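Local coordinates for putative glyoxalase superfamily protein (Ralstonia eutropha, PDB 3IUZ) that probably acts as an iron(II)-dependent dioxygenase that converts 2-oxoadipate to 2-hydroxyglutarate with loss of carbon dioxide, at residues 92-97 / 164-170; 203-208 / 230-236. All coordinates share one frame; numbering follows the deposited sequence.

Overall arrangement
The two contacts come in series: both segments of contact 1 precede those of contact 2, and all four belong to the sequence range assigned to the 2-oxoadipate dioxygenase/decarboxylase family. Their centres lie about 11 Å apart on the same side of the chain's centre. Contact 2 is the more buried, with its centre about 10 Å from that of the chain, against about 19 Å for contact 1. They meet directly: Ala168 N lies 2.8 Å from Gln207 O, a probable hydrogen bond, while Asn166 and Ser167 pack on His208 and Pro170 packs on Gln207. Segment 164-170 is thus layered between the outer turn 92-97 and the inner loop 203-208.

Contact 1: residues 92-97 / 164-170; sequences DNGALP and TGNSADP
Leu96 and Pro170 cross at about a right angle. CG of Leu96 is anti to the backbone nitrogen (chi1 -165°), and from there CD1 reaches Pro170 CD at 3.7 Å, while Leu96 CB packs on Ser167 CB at 4.0 Å. Both CB and CD1 of Leu96 lie near the buried carbonyl oxygen of Ala168, which has no hydrogen-bond partner in the model. Ala95 N donates to Ser167 O over 2.8 Å in a nearly straight bond (169°). Asp169 lays its CB against Ala95 O at 3.3 Å, and a water donates both to that carbonyl and to Asp169 OD2; the other oxygen, OD1, forms a salt bridge with Arg105 of helix 101-110. At the far end, Thr164 OG1 sits 2.8 Å from Asp92 O, but Val160 O competes for its proton. Thr164 CB meets Asn93 OD1 at 3.4 Å as the two side chains pass obliquely, and weak bonds from Asn93 ND2 to Leu96 O and Pro97 O tie the amide back to its own segment. Ser167 OG and N both donate to Thr164 O. Gly94 (phi 62°) brings its CA to 3.2 Å from Gly165 O. Two beta turns thus pack together, a type II' turn at 93-96 and a type I turn at 164-167 that leads off the end of helix 154-164.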
loop_
_atom_site.group_PDB
_atom_site.type_symbol
_atom_site.label_atom_id
_atom_site.label_comp_id
_atom_site.label_asym_id
_atom_site.label_seq_id
_atom_site.Cartn_x
_atom_site.Cartn_y
_atom_site.Cartn_z
ATOM N N ASP A 92 2.159 -0.978 -22.893
ATOM C CA ASP A 92 3.379 -0.176 -22.961
ATOM C C ASP A 92 3.842 0.179 -21.556
ATOM O O ASP A 92 3.681 1.309 -21.101
ATOM C CB ASP A 92 3.134 1.060 -23.798
ATOM C CG ASP A 92 4.419 1.742 -24.246
ATOM O OD1 ASP A 92 5.530 1.220 -23.993
ATOM O OD2 ASP A 92 4.288 2.818 -24.867
ATOM N N ASN A 93 4.377 -0.817 -20.860
ATOM C CA ASN A 93 4.652 -0.717 -19.414
ATOM C C ASN A 93 6.105 -0.984 -19.119
ATOM O O ASN A 93 6.462 -1.333 -18.002
ATOM C CB ASN A 93 3.778 -1.689 -18.628
ATOM C CG ASN A 93 3.349 -1.140 -17.269
ATOM O OD1 ASN A 93 3.218 0.060 -17.097
ATOM N ND2 ASN A 93 3.138 -2.029 -16.295
ATOM N N GLY A 94 6.967 -0.844 -20.132
ATOM C CA GLY A 94 8.396 -1.066 -19.937
ATOM C C GLY A 94 8.694 -2.489 -19.510
ATOM O O GLY A 94 8.192 -3.420 -20.086
ATOM N N ALA A 95 9.493 -2.662 -18.475
ATOM C CA ALA A 95 9.831 -3.991 -17.953
ATOM C C ALA A 95 8.880 -4.522 -16.885
ATOM O O ALA A 95 9.098 -5.614 -16.348
ATOM C CB ALA A 95 11.246 -3.978 -17.420
ATOM N N LEU A 96 7.826 -3.752 -16.574
ATOM C CA LEU A 96 6.915 -4.022 -15.488
ATOM C C LEU A 96 5.701 -4.781 -16.002
ATOM O O LEU A 96 5.084 -4.348 -16.989
ATOM C CB LEU A 96 6.460 -2.694 -14.843
ATOM C CG LEU A 96 5.778 -2.750 -13.456
ATOM C CD1 LEU A 96 6.751 -3.304 -12.412
ATOM C CD2 LEU A 96 5.298 -1.292 -13.178
ATOM N N PRO A 97 5.406 -5.957 -15.406
ATOM C CA PRO A 97 4.172 -6.629 -15.792
ATOM C C PRO A 97 2.969 -5.672 -15.695
ATOM O O PRO A 97 2.946 -4.736 -14.888
ATOM C CB PRO A 97 4.032 -7.783 -14.777
ATOM C CG PRO A 97 5.464 -8.012 -14.252
ATOM C CD PRO A 97 6.106 -6.641 -14.307
ATOM N N THR A 164 4.691 5.490 -18.655
ATOM C CA THR A 164 4.924 4.132 -18.148
ATOM C C THR A 164 5.879 3.264 -18.983
ATOM O O THR A 164 6.404 2.276 -18.467
ATOM C CB THR A 164 3.594 3.347 -17.937
ATOM O OG1 THR A 164 2.921 3.174 -19.189
ATOM C CG2 THR A 164 2.670 4.069 -16.922
ATOM N N GLY A 165 6.132 3.627 -20.246
ATOM C CA GLY A 165 6.807 2.725 -21.166
ATOM C C GLY A 165 8.297 2.532 -20.895
ATOM O O GLY A 165 8.947 1.715 -21.517
ATOM N N ASN A 166 8.821 3.245 -19.919
ATOM C CA ASN A 166 10.219 3.085 -19.511
ATOM C C ASN A 166 10.349 2.425 -18.140
ATOM O O ASN A 166 11.441 2.378 -17.579
ATOM C CB ASN A 166 10.941 4.463 -19.514
ATOM C CG ASN A 166 10.298 5.490 -18.525
ATOM O OD1 ASN A 166 9.867 5.136 -17.405
ATOM N ND2 ASN A 166 10.253 6.757 -18.941
ATOM N N SER A 167 9.251 1.930 -17.579
ATOM C CA SER A 167 9.292 1.417 -16.221
ATOM C C SER A 167 10.335 0.338 -16.018
ATOM O O SER A 167 10.552 -0.543 -16.904
ATOM C CB SER A 167 7.960 0.842 -15.788
ATOM O OG SER A 167 6.934 1.790 -15.844
ATOM N N ALA A 168 10.951 0.379 -14.848
ATOM C CA ALA A 168 11.849 -0.705 -14.417
ATOM C C ALA A 168 11.009 -1.821 -13.806
ATOM O O ALA A 168 9.856 -1.587 -13.402
ATOM C CB ALA A 168 12.875 -0.222 -13.400
ATOM N N ASP A 169 11.579 -3.035 -13.787
ATOM C CA ASP A 169 11.048 -4.115 -12.949
ATOM C C ASP A 169 11.835 -4.192 -11.657
ATOM O O ASP A 169 13.023 -4.600 -11.632
ATOM C CB ASP A 169 11.053 -5.460 -13.684
ATOM C CG ASP A 169 10.366 -6.578 -12.871
ATOM O OD1 ASP A 169 10.085 -6.357 -11.672
ATOM O OD2 ASP A 169 10.085 -7.665 -13.451
ATOM N N PRO A 170 11.213 -3.774 -10.544
ATOM C CA PRO A 170 11.928 -3.797 -9.268
ATOM C C PRO A 170 12.109 -5.161 -8.605
ATOM O O PRO A 170 12.876 -5.284 -7.650
ATOM C CB PRO A 170 11.015 -2.938 -8.382
ATOM C CG PRO A 170 9.654 -3.367 -8.869
ATOM C CD PRO A 170 9.795 -3.414 -10.345
HETATM O O HOH W 1 7.881 2.321 -24.680
HETATM O O HOH W 2 10.436 -7.778 -16.115
#

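Contact 2: residues 203-208 / 230-236; sequences CFERQH and ATEGNAF
The imidazole of His208 points its edge at the last turn of helix 224-232: NE2 donates to Ala230 O over 2.7 Å in an almost straight bond (171°), the acceptor lying near the ring plane although the nitrogen stands above the plane of the carbonyl. In one of the two conformers of Arg206, CG lies over one face of this ring, offset toward the rim; in that conformer NE donates to His208 O at 2.6 Å, and a water in the guanidinium plane bridges NH1 to Thr231 O. His208 CG lies between its backbone nitrogen and carbonyl carbon (chi1 57°), which swings the ring toward the helix. The amides of Gln207 and Asn234 are nearly coplanar, their side chains crossing at about a right angle with Gln207 CG 3.7 Å from Asn234 OD1. Two waters donate to that oxygen, one weakly, linking it to Cys203 O and Gln207 N, while Asn234 ND2 bonds to Arg86 O and Gln207 NE2 to Pro202 O. In one of the two conformers of Phe236, its ring and that of Phe204 form an oblique pair, planes at 73°, with Phe204 CD2 4.0 Å from Phe236 CE1. Between these groups Gly233 CA comes within 3.8 Å of Arg206 CA, and Asn234 N reaches Glu205 O at 3.1 Å from above the carbonyl plane. The type II' turn 232-235 carries the chain from helix 224-232 past loop 203-208 toward strand 238-242; Phe204 and, in that same conformer, Phe236 pack on Leu85 of strand 80-87 and Leu53 of helix 42-60.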
loop_
_atom_site.group_PDB
_atom_site.type_symbol
_atom_site.label_atom_id
_atom_site.label_comp_id
_atom_site.label_asym_id
_atom_site.label_seq_id
_atom_site.Cartn_x
_atom_site.Cartn_y
_atom_site.Cartn_z
ATOM N N CYS A 203 9.602 -2.311 -4.426
ATOM C CA CYS A 203 8.584 -2.531 -5.449
ATOM C C CYS A 203 7.386 -1.606 -5.264
ATOM O O CYS A 203 6.631 -1.321 -6.220
ATOM C CB CYS A 203 8.078 -3.993 -5.413
ATOM S SG CYS A 203 9.373 -5.244 -5.691
ATOM N N PHE A 204 7.171 -1.164 -4.016
ATOM C CA PHE A 204 6.057 -0.291 -3.664
ATOM C C PHE A 204 6.477 1.161 -3.785
ATOM O O PHE A 204 6.437 1.949 -2.800
ATOM C CB PHE A 204 5.527 -0.640 -2.266
ATOM C CG PHE A 204 5.087 -2.059 -2.151
ATOM C CD1 PHE A 204 6.009 -3.057 -1.878
ATOM C CD2 PHE A 204 3.763 -2.411 -2.360
ATOM C CE1 PHE A 204 5.639 -4.363 -1.812
ATOM C CE2 PHE A 204 3.375 -3.736 -2.266
ATOM C CZ PHE A 204 4.285 -4.699 -1.994
ATOM N N GLU A 205 6.794 1.503 -5.032
ATOM C CA GLU A 205 7.345 2.807 -5.388
ATOM C C GLU A 205 7.117 3.083 -6.890
ATOM O O GLU A 205 6.595 2.244 -7.622
ATOM C CB GLU A 205 8.843 2.835 -5.083
ATOM C CG GLU A 205 9.237 2.645 -3.626
ATOM C CD GLU A 205 8.658 3.690 -2.681
ATOM O OE1 GLU A 205 8.168 4.753 -3.134
ATOM O OE2 GLU A 205 8.723 3.439 -1.455
ATOM N N ARG A 206 7.511 4.266 -7.339
ATOM C CA ARG A 206 7.395 4.662 -8.747
ATOM C C ARG A 206 8.519 3.982 -9.520
ATOM O O ARG A 206 9.661 4.226 -9.241
ATOM C CB ARG A 206 7.512 6.186 -8.876
ATOM C CG ARG A 206 7.071 6.802 -10.217
ATOM C CD ARG A 206 7.685 8.192 -10.442
ATOM N NE ARG A 206 9.091 8.070 -10.788
ATOM C CZ ARG A 206 10.003 9.030 -10.658
ATOM N NH1 ARG A 206 9.649 10.236 -10.224
ATOM N NH2 ARG A 206 11.275 8.779 -10.974
ATOM N N GLN A 207 8.172 3.158 -10.505
ATOM C CA GLN A 207 9.145 2.421 -11.322
ATOM C C GLN A 207 9.510 3.093 -12.643
ATOM O O GLN A 207 10.499 2.714 -13.281
ATOM C CB GLN A 207 8.568 1.059 -11.617
ATOM C CG GLN A 207 8.232 0.274 -10.331
ATOM C CD GLN A 207 9.369 0.199 -9.379
ATOM O OE1 GLN A 207 10.516 0.091 -9.793
ATOM N NE2 GLN A 207 9.075 0.190 -8.095
ATOM N N HIS A 208 8.718 4.085 -13.051
ATOM C CA HIS A 208 9.031 4.896 -14.221
ATOM C C HIS A 208 9.834 6.146 -13.849
ATOM O O HIS A 208 9.889 6.539 -12.679
ATOM C CB HIS A 208 7.755 5.235 -15.029
ATOM C CG HIS A 208 6.695 5.949 -14.251
ATOM N ND1 HIS A 208 5.585 5.309 -13.720
ATOM C CD2 HIS A 208 6.579 7.260 -13.906
ATOM C CE1 HIS A 208 4.838 6.203 -13.082
ATOM N NE2 HIS A 208 5.411 7.394 -13.196
ATOM N N ALA A 230 0.947 8.756 -12.372
ATOM C CA ALA A 230 2.091 9.308 -13.051
ATOM C C ALA A 230 3.159 9.852 -12.118
ATOM O O ALA A 230 4.354 9.783 -12.425
ATOM C CB ALA A 230 1.640 10.376 -14.086
ATOM N N THR A 231 2.756 10.388 -10.967
ATOM C CA THR A 231 3.729 10.988 -10.067
ATOM C C THR A 231 4.165 9.994 -9.000
ATOM O O THR A 231 5.328 10.010 -8.597
ATOM C CB THR A 231 3.219 12.324 -9.402
ATOM O OG1 THR A 231 2.319 12.026 -8.320
ATOM C CG2 THR A 231 2.543 13.244 -10.409
ATOM N N GLU A 232 3.245 9.154 -8.537
ATOM C CA GLU A 232 3.528 8.245 -7.394
ATOM C C GLU A 232 3.779 6.769 -7.764
ATOM O O GLU A 232 4.265 5.989 -6.945
ATOM C CB GLU A 232 2.351 8.256 -6.386
ATOM C CG GLU A 232 1.930 9.634 -5.929
ATOM C CD GLU A 232 3.099 10.426 -5.412
ATOM O OE1 GLU A 232 3.591 10.051 -4.317
ATOM O OE2 GLU A 232 3.516 11.377 -6.124
ATOM N N GLY A 233 3.448 6.384 -8.989
ATOM C CA GLY A 233 3.634 5.004 -9.447
ATOM C C GLY A 233 2.887 3.998 -8.581
ATOM O O GLY A 233 1.692 4.194 -8.282
ATOM N N ASN A 234 3.604 2.948 -8.164
ATOM C CA ASN A 234 3.029 1.895 -7.333
ATOM C C ASN A 234 3.204 2.093 -5.833
ATOM O O ASN A 234 2.958 1.161 -5.047
ATOM C CB ASN A 234 3.636 0.544 -7.721
ATOM C CG ASN A 234 3.596 0.272 -9.219
ATOM O OD1 ASN A 234 4.620 -0.086 -9.808
ATOM N ND2 ASN A 234 2.425 0.394 -9.830
ATOM N N ALA A 235 3.606 3.293 -5.394
ATOM C CA ALA A 235 3.645 3.594 -3.952
ATOM C C ALA A 235 2.238 3.486 -3.351
ATOM O O ALA A 235 1.251 3.764 -4.032
ATOM C CB ALA A 235 4.196 4.987 -3.729
ATOM N N PHE A 236 2.109 3.090 -2.097
ATOM C CA PHE A 236 0.799 3.068 -1.416
ATOM C C PHE A 236 0.039 4.416 -1.585
ATOM O O PHE A 236 0.612 5.493 -1.317
ATOM C CB PHE A 236 0.977 2.809 0.098
ATOM C CG PHE A 236 1.009 1.332 0.535
ATOM C CD1 PHE A 236 0.859 0.280 -0.355
ATOM C CD2 PHE A 236 1.149 1.020 1.896
ATOM C CE1 PHE A 236 0.894 -1.044 0.110
ATOM C CE2 PHE A 236 1.166 -0.295 2.349
ATOM C CZ PHE A 236 1.020 -1.314 1.480
HETATM O O HOH W 3 6.345 -2.175 -8.934
HETATM O O HOH W 4 4.704 2.836 -0.675
HETATM O O HOH W 5 7.302 11.596 -9.620
HETATM O O HOH W 6 5.514 2.351 -11.049
#